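Local coordinates for periplasmic protein TorT (Vibrio parahaemolyticus, PDB 3O1I), which probably binds trimethylamine N-oxide as a periplasmic binding protein and probably passes its presence on to the sensor kinase TorS, at residues G26-A31 with S297-T302; V203-A208 with H230-G235; A207-L212 with N239-A244. One frame throughout, in Å; residues are numbered along the deposited sequence.

Interaction 1 (G26-A31 with S297-T302)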
ATOM      1  N   GLY D  26      20.074 -15.215 -22.131  1.00 70.67           N
ATOM      2  CA  GLY D  26      21.179 -15.081 -23.064  1.00 73.83           C
ATOM      3  C   GLY D  26      22.556 -15.000 -22.444  1.00 75.50           C
ATOM      4  O   GLY D  26      23.502 -15.601 -22.952  1.00 76.88           O
ATOM      5  N   MET D  27      22.675 -14.243 -21.361  1.00 76.56           N
ATOM      6  CA  MET D  27      23.943 -14.099 -20.666  1.00 76.13           C
ATOM      7  C   MET D  27      24.131 -15.296 -19.756  1.00 77.07           C
ATOM      8  O   MET D  27      25.239 -15.800 -19.603  1.00 77.02           O
ATOM      9  CB  MET D  27      23.943 -12.815 -19.846  1.00 75.00           C
ATOM     10  CG  MET D  27      23.725 -11.599 -20.695  1.00 74.46           C
ATOM     11  SD  MET D  27      23.757 -10.118 -19.719  1.00 77.12           S
ATOM     12  CE  MET D  27      25.233  -9.287 -20.358  1.00 77.98           C
ATOM     13  N   VAL D  28      23.038 -15.754 -19.162  1.00 78.15           N
ATOM     14  CA  VAL D  28      23.091 -16.898 -18.278  1.00 80.47           C
ATOM     15  C   VAL D  28      23.555 -18.139 -19.011  1.00 83.83           C
ATOM     16  O   VAL D  28      24.582 -18.719 -18.680  1.00 84.16           O
ATOM     17  CB  VAL D  28      21.728 -17.194 -17.674  1.00 79.13           C
ATOM     18  CG1 VAL D  28      21.771 -18.521 -16.937  1.00 79.21           C
ATOM     19  CG2 VAL D  28      21.344 -16.089 -16.730  1.00 78.68           C
ATOM     20  N   SER D  29      22.785 -18.547 -20.010  1.00 88.33           N
ATOM     21  CA  SER D  29      23.114 -19.736 -20.782  1.00 92.03           C
ATOM     22  C   SER D  29      24.473 -19.642 -21.472  1.00 94.00           C
ATOM     23  O   SER D  29      25.160 -20.649 -21.628  1.00 94.24           O
ATOM     24  CB  SER D  29      22.022 -19.993 -21.816  1.00 93.16           C
ATOM     25  OG  SER D  29      20.757 -20.062 -21.182  1.00 94.31           O
ATOM     26  N   GLU D  30      24.856 -18.436 -21.882  1.00 96.60           N
ATOM     27  CA  GLU D  30      26.137 -18.223 -22.553  1.00 99.69           C
ATOM     28  C   GLU D  30      27.271 -18.062 -21.537  1.00101.21           C
ATOM     29  O   GLU D  30      28.409 -17.757 -21.895  1.00100.94           O
ATOM     30  CB  GLU D  30      26.068 -16.983 -23.454  1.00100.62           C
ATOM     31  CG  GLU D  30      27.300 -16.768 -24.323  1.00102.75           C
ATOM     32  CD  GLU D  30      27.505 -17.887 -25.331  1.00104.08           C
ATOM     33  OE1 GLU D  30      27.507 -19.068 -24.923  1.00104.64           O
ATOM     34  OE2 GLU D  30      27.671 -17.585 -26.532  1.00104.85           O
ATOM     35  N   ALA D  31      26.947 -18.272 -20.266  1.00103.66           N
ATOM     36  CA  ALA D  31      27.925 -18.164 -19.189  1.00105.23           C
ATOM     37  C   ALA D  31      28.346 -19.557 -18.725  1.00106.54           C
ATOM     38  O   ALA D  31      29.465 -19.746 -18.250  1.00107.57           O
ATOM     39  CB  ALA D  31      27.340 -17.371 -18.024  1.00105.24           C
ATOM     40  N   SER D 297       9.849 -21.612 -21.043  1.00 82.92           N
ATOM     41  CA  SER D 297       8.804 -21.542 -20.037  1.00 84.12           C
ATOM     42  C   SER D 297       9.364 -22.282 -18.837  1.00 86.33           C
ATOM     43  O   SER D 297      10.480 -22.799 -18.903  1.00 86.17           O
ATOM     44  CB  SER D 297       7.527 -22.214 -20.536  1.00 82.54           C
ATOM     45  OG  SER D 297       7.776 -23.550 -20.921  1.00 81.71           O
ATOM     46  N   GLU D 298       8.602 -22.335 -17.747  1.00 89.18           N
ATOM     47  CA  GLU D 298       9.052 -23.006 -16.527  1.00 91.71           C
ATOM     48  C   GLU D 298      10.386 -22.417 -16.059  1.00 92.36           C
ATOM     49  O   GLU D 298      10.828 -22.662 -14.935  1.00 92.36           O
ATOM     50  CB  GLU D 298       9.192 -24.521 -16.761  1.00 92.65           C
ATOM     51  CG  GLU D 298       7.861 -25.255 -16.979  1.00 94.79           C
ATOM     52  CD  GLU D 298       7.056 -25.471 -15.693  1.00 95.87           C
ATOM     53  OE1 GLU D 298       7.391 -24.860 -14.655  1.00 96.58           O
ATOM     54  OE2 GLU D 298       6.077 -26.251 -15.724  1.00 96.22           O
ATOM     55  N   TYR D 299      11.016 -21.632 -16.931  1.00 92.70           N
ATOM     56  CA  TYR D 299      12.286 -20.994 -16.634  1.00 92.94           C
ATOM     57  C   TYR D 299      12.085 -19.992 -15.505  1.00 94.93           C
ATOM     58  O   TYR D 299      10.962 -19.796 -15.023  1.00 95.14           O
ATOM     59  CB  TYR D 299      12.819 -20.285 -17.882  1.00 91.19           C
ATOM     60  CG  TYR D 299      14.108 -19.529 -17.669  1.00 89.61           C
ATOM     61  CD1 TYR D 299      15.220 -20.157 -17.117  1.00 89.18           C
ATOM     62  CD2 TYR D 299      14.212 -18.181 -18.009  1.00 90.83           C
ATOM     63  CE1 TYR D 299      16.407 -19.464 -16.904  1.00 89.87           C
ATOM     64  CE2 TYR D 299      15.397 -17.470 -17.803  1.00 90.37           C
ATOM     65  CZ  TYR D 299      16.490 -18.119 -17.248  1.00 90.70           C
ATOM     66  OH  TYR D 299      17.659 -17.422 -17.027  1.00 89.86           O
ATOM     67  N   ARG D 300      13.180 -19.370 -15.085  1.00 96.18           N
ATOM     68  CA  ARG D 300      13.165 -18.391 -14.010  1.00 96.50           C
ATOM     69  C   ARG D 300      14.457 -17.595 -14.099  1.00 95.38           C
ATOM     70  O   ARG D 300      15.532 -18.168 -14.287  1.00 95.53           O
ATOM     71  CB  ARG D 300      13.117 -19.095 -12.657  1.00 98.53           C
ATOM     72  CG  ARG D 300      11.891 -19.956 -12.407  1.00102.19           C
ATOM     73  CD  ARG D 300      12.088 -20.767 -11.135  1.00106.26           C
ATOM     74  NE  ARG D 300      10.848 -21.315 -10.595  1.00108.71           N
ATOM     75  CZ  ARG D 300      10.750 -21.880  -9.393  1.00110.25           C
ATOM     76  NH1 ARG D 300      11.820 -21.971  -8.611  1.00110.66           N
ATOM     77  NH2 ARG D 300       9.581 -22.345  -8.966  1.00110.89           N
ATOM     78  N   PRO D 301      14.376 -16.264 -13.969  1.00 94.35           N
ATOM     79  CA  PRO D 301      15.607 -15.474 -14.045  1.00 93.57           C
ATOM     80  C   PRO D 301      16.574 -15.918 -12.948  1.00 93.37           C
ATOM     81  O   PRO D 301      16.173 -16.154 -11.808  1.00 92.60           O
ATOM     82  CB  PRO D 301      15.107 -14.046 -13.857  1.00 93.13           C
ATOM     83  CG  PRO D 301      13.894 -14.229 -12.992  1.00 93.84           C
ATOM     84  CD  PRO D 301      13.225 -15.418 -13.618  1.00 93.49           C
ATOM     85  N   THR D 302      17.847 -16.044 -13.301  1.00 93.65           N
ATOM     86  CA  THR D 302      18.857 -16.476 -12.342  1.00 93.44           C
ATOM     87  C   THR D 302      20.071 -15.557 -12.329  1.00 93.28           C
ATOM     88  O   THR D 302      20.071 -14.580 -13.109  1.00 92.65           O
ATOM     89  CB  THR D 302      19.318 -17.913 -12.653  1.00 93.61           C
ATOM     90  OG1 THR D 302      19.554 -18.043 -14.060  1.00 93.74           O
ATOM     91  CG2 THR D 302      18.260 -18.930 -12.218  1.00 93.04           C
TER
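Val28, partly exposed on helix 18-32, carries the whole of the helix side of this contact, meeting Tyr299 and Thr302 of the C-terminal tail. The close part is small and lies between the valine methyls and two hydroxyl groups. CG1 of Val28 stands 3.7 Å from OG1 of Thr302, and CG2 of Val28 is 3.8 Å from the same OG1, which therefore sits against both branches. The two side chains cross at nearly a right angle. Tyr299 arrives from the opposite direction, and its OH comes to 3.9 Å from CG2 of Val28. Its CG is anti to the backbone N (chi1 177°), which swings the ring out of the tail and carries the hydroxyl up to the helix. One face of that ring has Pro301 N 4.1 Å above its plane, displaced toward the rim. Nearby on the helix, Asn24 OD1 is hydrogen-bonded to the tyrosine OH and, weakly, to Thr302 N, while Tyr25 meets the tyrosine ring edge-to-face.

The rest is looser. The closest CA pair, Val28 and Thr302, is 7.3 Å apart, and only 103 Å² is buried in all. Thr302, the last residue modelled, is exposed to solvent. Glu298 is exposed too, yet its backbone N is hydrogen-bonded to a polar side chain of another protein, and Pro301 packs on a polar side chain of that protein.

In a two-lobed periplasmic binding protein, this places the chain end on the surface of the lobe built round strand 7-12. No hydrogen bond joins the two segments, so Val28 contributes van der Waals contact alone; directional bonds to this part of the tail come from elsewhere, those of Asn24 among them.

Interaction 2 (V203-A208 with H230-G235)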
ATOM      1  N   VAL D 203       4.013  -3.700 -25.159  1.00 50.32           N
ATOM      2  CA  VAL D 203       3.122  -3.379 -24.050  1.00 48.41           C
ATOM      3  C   VAL D 203       1.779  -2.969 -24.651  1.00 45.87           C
ATOM      4  O   VAL D 203       0.749  -3.591 -24.385  1.00 44.36           O
ATOM      5  CB  VAL D 203       3.721  -2.217 -23.173  1.00 50.22           C
ATOM      6  CG1 VAL D 203       2.708  -1.723 -22.135  1.00 46.99           C
ATOM      7  CG2 VAL D 203       4.977  -2.710 -22.474  1.00 50.96           C
ATOM      8  N   ALA D 204       1.797  -1.936 -25.480  1.00 42.44           N
ATOM      9  CA  ALA D 204       0.570  -1.480 -26.105  1.00 44.15           C
ATOM     10  C   ALA D 204      -0.177  -2.662 -26.738  1.00 46.05           C
ATOM     11  O   ALA D 204      -1.298  -2.987 -26.331  1.00 46.03           O
ATOM     12  CB  ALA D 204       0.881  -0.428 -27.152  1.00 42.49           C
ATOM     13  N   ILE D 205       0.456  -3.311 -27.718  1.00 46.51           N
ATOM     14  CA  ILE D 205      -0.157  -4.438 -28.405  1.00 45.67           C
ATOM     15  C   ILE D 205      -0.718  -5.473 -27.440  1.00 46.29           C
ATOM     16  O   ILE D 205      -1.859  -5.886 -27.601  1.00 49.29           O
ATOM     17  CB  ILE D 205       0.829  -5.112 -29.431  1.00 46.16           C
ATOM     18  CG1 ILE D 205       0.679  -4.453 -30.807  1.00 43.75           C
ATOM     19  CG2 ILE D 205       0.554  -6.625 -29.560  1.00 41.99           C
ATOM     20  CD1 ILE D 205       1.151  -3.016 -30.883  1.00 46.42           C
ATOM     21  N   GLU D 206       0.039  -5.893 -26.433  1.00 45.50           N
ATOM     22  CA  GLU D 206      -0.511  -6.884 -25.502  1.00 48.48           C
ATOM     23  C   GLU D 206      -1.883  -6.449 -24.951  1.00 49.64           C
ATOM     24  O   GLU D 206      -2.829  -7.248 -24.889  1.00 47.85           O
ATOM     25  CB  GLU D 206       0.445  -7.121 -24.341  1.00 49.79           C
ATOM     26  CG  GLU D 206       1.665  -7.929 -24.692  1.00 52.59           C
ATOM     27  CD  GLU D 206       2.650  -7.986 -23.547  1.00 55.37           C
ATOM     28  OE1 GLU D 206       3.019  -6.905 -23.041  1.00 59.92           O
ATOM     29  OE2 GLU D 206       3.058  -9.096 -23.149  1.00 54.92           O
ATOM     30  N   ALA D 207      -1.968  -5.176 -24.553  1.00 50.59           N
ATOM     31  CA  ALA D 207      -3.190  -4.572 -24.018  1.00 49.51           C
ATOM     32  C   ALA D 207      -4.259  -4.569 -25.106  1.00 49.53           C
ATOM     33  O   ALA D 207      -5.414  -4.925 -24.846  1.00 50.36           O
ATOM     34  CB  ALA D 207      -2.912  -3.132 -23.548  1.00 47.98           C
ATOM     35  N   ALA D 208      -3.880  -4.159 -26.319  1.00 48.03           N
ATOM     36  CA  ALA D 208      -4.817  -4.131 -27.436  1.00 48.35           C
ATOM     37  C   ALA D 208      -5.450  -5.512 -27.649  1.00 48.94           C
ATOM     38  O   ALA D 208      -6.638  -5.618 -27.961  1.00 47.67           O
ATOM     39  CB  ALA D 208      -4.114  -3.669 -28.698  1.00 47.07           C
ATOM     40  N   HIS D 230       7.011 -12.265 -24.901  1.00 51.15           N
ATOM     41  CA  HIS D 230       6.270 -13.509 -24.740  1.00 52.99           C
ATOM     42  C   HIS D 230       4.776 -13.336 -24.960  1.00 54.26           C
ATOM     43  O   HIS D 230       4.062 -14.305 -25.210  1.00 56.28           O
ATOM     44  CB  HIS D 230       6.500 -14.099 -23.349  1.00 53.81           C
ATOM     45  CG  HIS D 230       7.930 -14.430 -23.058  1.00 56.13           C
ATOM     46  ND1 HIS D 230       8.333 -15.680 -22.635  1.00 56.57           N
ATOM     47  CD2 HIS D 230       9.050 -13.670 -23.107  1.00 56.06           C
ATOM     48  CE1 HIS D 230       9.640 -15.676 -22.437  1.00 56.67           C
ATOM     49  NE2 HIS D 230      10.100 -14.469 -22.714  1.00 57.53           N
ATOM     50  N   GLY D 231       4.298 -12.103 -24.864  1.00 54.69           N
ATOM     51  CA  GLY D 231       2.879 -11.868 -25.047  1.00 54.23           C
ATOM     52  C   GLY D 231       2.561 -11.640 -26.501  1.00 53.71           C
ATOM     53  O   GLY D 231       1.616 -12.223 -27.036  1.00 53.92           O
ATOM     54  N   VAL D 232       3.353 -10.779 -27.134  1.00 53.97           N
ATOM     55  CA  VAL D 232       3.183 -10.477 -28.554  1.00 54.47           C
ATOM     56  C   VAL D 232       3.415 -11.752 -29.372  1.00 55.63           C
ATOM     57  O   VAL D 232       2.851 -11.914 -30.447  1.00 55.68           O
ATOM     58  CB  VAL D 232       4.149  -9.365 -29.013  1.00 52.61           C
ATOM     59  CG1 VAL D 232       4.066  -9.175 -30.518  1.00 51.32           C
ATOM     60  CG2 VAL D 232       3.792  -8.064 -28.306  1.00 50.85           C
ATOM     61  N   TYR D 233       4.239 -12.657 -28.848  1.00 57.45           N
ATOM     62  CA  TYR D 233       4.506 -13.924 -29.516  1.00 57.56           C
ATOM     63  C   TYR D 233       3.240 -14.774 -29.484  1.00 58.10           C
ATOM     64  O   TYR D 233       2.741 -15.165 -30.536  1.00 60.79           O
ATOM     65  CB  TYR D 233       5.645 -14.684 -28.834  1.00 56.88           C
ATOM     66  CG  TYR D 233       5.805 -16.104 -29.335  1.00 57.09           C
ATOM     67  CD1 TYR D 233       6.341 -16.377 -30.605  1.00 56.99           C
ATOM     68  CD2 TYR D 233       5.397 -17.183 -28.547  1.00 57.06           C
ATOM     69  CE1 TYR D 233       6.466 -17.695 -31.071  1.00 55.99           C
ATOM     70  CE2 TYR D 233       5.514 -18.493 -28.997  1.00 56.61           C
ATOM     71  CZ  TYR D 233       6.047 -18.747 -30.254  1.00 58.18           C
ATOM     72  OH  TYR D 233       6.154 -20.060 -30.657  1.00 57.94           O
ATOM     73  N   ARG D 234       2.716 -15.053 -28.290  1.00 57.60           N
ATOM     74  CA  ARG D 234       1.497 -15.861 -28.168  1.00 56.84           C
ATOM     75  C   ARG D 234       0.389 -15.308 -29.072  1.00 57.56           C
ATOM     76  O   ARG D 234      -0.487 -16.045 -29.540  1.00 56.38           O
ATOM     77  CB  ARG D 234       0.983 -15.875 -26.730  1.00 54.08           C
ATOM     78  CG  ARG D 234       0.075 -17.046 -26.464  1.00 52.19           C
ATOM     79  CD  ARG D 234      -0.850 -16.796 -25.306  1.00 54.62           C
ATOM     80  NE  ARG D 234      -2.186 -16.345 -25.712  1.00 56.99           N
ATOM     81  CZ  ARG D 234      -2.487 -15.127 -26.167  1.00 57.80           C
ATOM     82  NH1 ARG D 234      -1.553 -14.185 -26.298  1.00 59.43           N
ATOM     83  NH2 ARG D 234      -3.743 -14.842 -26.468  1.00 56.29           N
ATOM     84  N   GLY D 235       0.435 -14.001 -29.305  1.00 58.52           N
ATOM     85  CA  GLY D 235      -0.559 -13.368 -30.153  1.00 59.64           C
ATOM     86  C   GLY D 235      -0.337 -13.726 -31.607  1.00 59.66           C
ATOM     87  O   GLY D 235      -1.292 -13.910 -32.367  1.00 61.06           O
TER
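Two helices of the second lobe, 202-214 and 230-236, pack side by side through Ile205 and Glu206 on one and Gly231 and Val232 on the other. Their short axis segments approach to 9.0 Å at an angle of 47°, and the nearest CA atoms, those of Glu206 and Val232, are 6.0 Å apart. The apolar half is a branch-to-branch contact: CG2 of Ile205 lies 3.8 Å from CG2 of Val232, the side chains passing at a slant. Strand 222-225 supports this pair through Leu223 and Ser225. That strand follows helix 202-214, which crosses over from the neighbouring parallel strand 197-200 in a beta-alpha-beta unit of the Rossmann-like lobe; the contact joins this unit to the next helix. The stem of Glu206 also lies against Val232, its CG 4.2 Å from Val232 CG2. Extended beyond CG (chi2 173°), Glu206 takes its carboxylate over the first turn of helix 230-236, where OE2 is 3.4 Å from Gly231 CA, an approach the absent side chain permits. OE2 makes no hydrogen bond to Gly231, although a carboxylate beside a helix start may be favoured electrostatically. Ser229 OG is hydrogen-bonded to Val232 N.

Interaction 3 (A207-L212 with N239-A244)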
ATOM      1  N   ALA D 207      -1.968  -5.176 -24.553  1.00 50.59           N
ATOM      2  CA  ALA D 207      -3.190  -4.572 -24.018  1.00 49.51           C
ATOM      3  C   ALA D 207      -4.259  -4.569 -25.106  1.00 49.53           C
ATOM      4  O   ALA D 207      -5.414  -4.925 -24.846  1.00 50.36           O
ATOM      5  CB  ALA D 207      -2.912  -3.132 -23.548  1.00 47.98           C
ATOM      6  N   ALA D 208      -3.880  -4.159 -26.319  1.00 48.03           N
ATOM      7  CA  ALA D 208      -4.817  -4.131 -27.436  1.00 48.35           C
ATOM      8  C   ALA D 208      -5.450  -5.512 -27.649  1.00 48.94           C
ATOM      9  O   ALA D 208      -6.638  -5.618 -27.961  1.00 47.67           O
ATOM     10  CB  ALA D 208      -4.114  -3.669 -28.698  1.00 47.07           C
ATOM     11  N   ILE D 209      -4.665  -6.569 -27.470  1.00 48.61           N
ATOM     12  CA  ILE D 209      -5.198  -7.910 -27.638  1.00 50.52           C
ATOM     13  C   ILE D 209      -6.388  -8.134 -26.714  1.00 51.61           C
ATOM     14  O   ILE D 209      -7.415  -8.650 -27.142  1.00 54.88           O
ATOM     15  CB  ILE D 209      -4.140  -8.992 -27.354  1.00 51.12           C
ATOM     16  CG1 ILE D 209      -2.988  -8.851 -28.353  1.00 51.49           C
ATOM     17  CG2 ILE D 209      -4.775 -10.385 -27.436  1.00 48.36           C
ATOM     18  CD1 ILE D 209      -1.802  -9.721 -28.036  1.00 51.48           C
ATOM     19  N   SER D 210      -6.278  -7.744 -25.452  1.00 50.85           N
ATOM     20  CA  SER D 210      -7.405  -7.951 -24.549  1.00 49.71           C
ATOM     21  C   SER D 210      -8.500  -6.926 -24.757  1.00 49.82           C
ATOM     22  O   SER D 210      -9.683  -7.224 -24.586  1.00 47.94           O
ATOM     23  CB  SER D 210      -6.947  -7.913 -23.101  1.00 47.99           C
ATOM     24  OG  SER D 210      -6.308  -9.124 -22.766  1.00 46.38           O
ATOM     25  N   GLU D 211      -8.101  -5.719 -25.138  1.00 50.71           N
ATOM     26  CA  GLU D 211      -9.059  -4.655 -25.348  1.00 51.59           C
ATOM     27  C   GLU D 211      -9.905  -4.846 -26.583  1.00 51.50           C
ATOM     28  O   GLU D 211     -11.075  -4.502 -26.575  1.00 52.13           O
ATOM     29  CB  GLU D 211      -8.349  -3.297 -25.371  1.00 52.71           C
ATOM     30  CG  GLU D 211      -7.804  -2.880 -23.995  1.00 53.63           C
ATOM     31  CD  GLU D 211      -8.884  -2.873 -22.913  1.00 54.06           C
ATOM     32  OE1 GLU D 211      -9.806  -2.044 -23.012  1.00 57.30           O
ATOM     33  OE2 GLU D 211      -8.821  -3.693 -21.969  1.00 50.46           O
ATOM     34  N   LEU D 212      -9.327  -5.415 -27.638  1.00 53.99           N
ATOM     35  CA  LEU D 212     -10.070  -5.644 -28.883  1.00 52.96           C
ATOM     36  C   LEU D 212     -11.073  -6.770 -28.723  1.00 54.02           C
ATOM     37  O   LEU D 212     -12.108  -6.775 -29.381  1.00 54.63           O
ATOM     38  CB  LEU D 212      -9.124  -5.951 -30.050  1.00 49.59           C
ATOM     39  CG  LEU D 212      -8.408  -4.732 -30.662  1.00 49.76           C
ATOM     40  CD1 LEU D 212      -7.615  -5.164 -31.887  1.00 48.56           C
ATOM     41  CD2 LEU D 212      -9.418  -3.656 -31.051  1.00 44.34           C
ATOM     42  N   ASN D 239      -2.934 -15.578 -34.414  1.00 65.07           N
ATOM     43  CA  ASN D 239      -3.430 -14.543 -35.329  1.00 66.32           C
ATOM     44  C   ASN D 239      -3.997 -13.308 -34.639  1.00 65.66           C
ATOM     45  O   ASN D 239      -4.533 -12.407 -35.300  1.00 65.97           O
ATOM     46  CB  ASN D 239      -4.483 -15.131 -36.271  1.00 66.93           C
ATOM     47  CG  ASN D 239      -3.881 -16.082 -37.281  1.00 67.73           C
ATOM     48  OD1 ASN D 239      -3.385 -15.654 -38.327  1.00 68.77           O
ATOM     49  ND2 ASN D 239      -3.894 -17.378 -36.963  1.00 64.86           N
ATOM     50  N   LYS D 240      -3.875 -13.262 -33.318  1.00 63.78           N
ATOM     51  CA  LYS D 240      -4.362 -12.117 -32.577  1.00 61.69           C
ATOM     52  C   LYS D 240      -3.441 -10.947 -32.908  1.00 61.68           C
ATOM     53  O   LYS D 240      -3.784  -9.786 -32.690  1.00 62.28           O
ATOM     54  CB  LYS D 240      -4.359 -12.425 -31.087  1.00 60.39           C
ATOM     55  CG  LYS D 240      -5.206 -13.644 -30.713  1.00 58.26           C
ATOM     56  CD  LYS D 240      -6.677 -13.446 -31.059  1.00 55.15           C
ATOM     57  CE  LYS D 240      -7.537 -14.529 -30.422  1.00 54.20           C
ATOM     58  NZ  LYS D 240      -8.991 -14.229 -30.522  1.00 53.12           N
ATOM     59  N   VAL D 241      -2.268 -11.263 -33.453  1.00 61.58           N
ATOM     60  CA  VAL D 241      -1.296 -10.242 -33.848  1.00 62.06           C
ATOM     61  C   VAL D 241      -0.894 -10.507 -35.299  1.00 61.13           C
ATOM     62  O   VAL D 241      -0.816 -11.651 -35.721  1.00 61.58           O
ATOM     63  CB  VAL D 241      -0.010 -10.276 -32.958  1.00 62.24           C
ATOM     64  CG1 VAL D 241       0.900  -9.113 -33.326  1.00 62.74           C
ATOM     65  CG2 VAL D 241      -0.374 -10.195 -31.486  1.00 59.68           C
ATOM     66  N   LEU D 242      -0.638  -9.461 -36.067  1.00 60.93           N
ATOM     67  CA  LEU D 242      -0.257  -9.663 -37.454  1.00 61.86           C
ATOM     68  C   LEU D 242       1.242  -9.811 -37.639  1.00 63.90           C
ATOM     69  O   LEU D 242       1.733 -10.877 -38.015  1.00 64.34           O
ATOM     70  CB  LEU D 242      -0.759  -8.509 -38.322  1.00 60.21           C
ATOM     71  CG  LEU D 242      -2.279  -8.349 -38.310  1.00 60.33           C
ATOM     72  CD1 LEU D 242      -2.691  -7.231 -39.233  1.00 58.63           C
ATOM     73  CD2 LEU D 242      -2.927  -9.657 -38.727  1.00 59.18           C
ATOM     74  N   PHE D 243       1.968  -8.736 -37.368  1.00 66.14           N
ATOM     75  CA  PHE D 243       3.414  -8.724 -37.533  1.00 67.55           C
ATOM     76  C   PHE D 243       4.158  -8.439 -36.224  1.00 67.92           C
ATOM     77  O   PHE D 243       3.535  -8.243 -35.182  1.00 68.24           O
ATOM     78  CB  PHE D 243       3.764  -7.682 -38.596  1.00 67.95           C
ATOM     79  CG  PHE D 243       5.224  -7.553 -38.854  1.00 70.07           C
ATOM     80  CD1 PHE D 243       5.987  -8.672 -39.154  1.00 70.36           C
ATOM     81  CD2 PHE D 243       5.842  -6.311 -38.789  1.00 70.91           C
ATOM     82  CE1 PHE D 243       7.353  -8.561 -39.358  1.00 72.11           C
ATOM     83  CE2 PHE D 243       7.206  -6.188 -38.992  1.00 71.41           C
ATOM     84  CZ  PHE D 243       7.963  -7.312 -39.286  1.00 72.28           C
ATOM     85  N   ALA D 244       5.489  -8.435 -36.291  1.00 68.09           N
ATOM     86  CA  ALA D 244       6.347  -8.174 -35.138  1.00 67.74           C
ATOM     87  C   ALA D 244       7.809  -8.502 -35.445  1.00 68.54           C
ATOM     88  O   ALA D 244       8.180  -9.671 -35.602  1.00 68.56           O
ATOM     89  CB  ALA D 244       5.888  -8.986 -33.935  1.00 66.63           C
TER
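Ile209 of helix 202-214 turns its side chain toward the loop 239-244 and meets Val241 through its terminal methyl. CD1 of Ile209 is 3.8 Å from CG2 of Val241, and the two side chains cross at about a right angle, the two meeting methyl to methyl. The isoleucine torsions account for the reach: CG1 is anti to the carbonyl carbon and CD1 continues outward in an extended chain (chi2 171°). Its other branch serves Lys240, where CG2 of Ile209 lies 4.2 Å from CB of Lys240. The backbones are nearest at this pair, with Ile209 CA and Lys240 CA 6.5 Å apart, and the total buried area is 107 Å².

The setting is the alpha/beta core of the second lobe. Leu223, on edge strand 222-225 of the parallel four-stranded sheet, packs under Ile209 and shares backbone hydrogen bonding with Leu242, which places this part of the loop beside that strand. Ile209 thus sits where a sheet-covering helix meets the chain segment beyond the sheet edge.

Polar interactions do not bridge the two segments. Beyond its CB, the lysine chain leads away from the helix, and its NZ makes a long, weak ion pair with an acidic side chain of another protein. That protein also approaches the helix itself, its backbone being hydrogen-bonded to Ser210 OG.

Interactions 2 and 3 form one continuous patch, with centres 6 Å apart and helix 202-214, including Ala207 and Ala208, common to both. They are joined by a probable backbone hydrogen bond, Gly235 O to Val241 N at 3.0 Å, and by side-chain packing, CG1 of Val232 lying 3.9 Å from CB of Ala244. Interaction 1 stands apart, on the other lobe, its centre 22 Å from that of interaction 2 and 27 Å from that of interaction 3. Its nearest approach to interaction 2, about 6 Å between nearest atoms, is Ser297 to the His230 ring. Separately, His230 N is hydrogen-bonded to Ser18 OG at the start of helix 18-32, linking the lobes. Relatives bind solute between the lobes, and the site here is probably the same cleft.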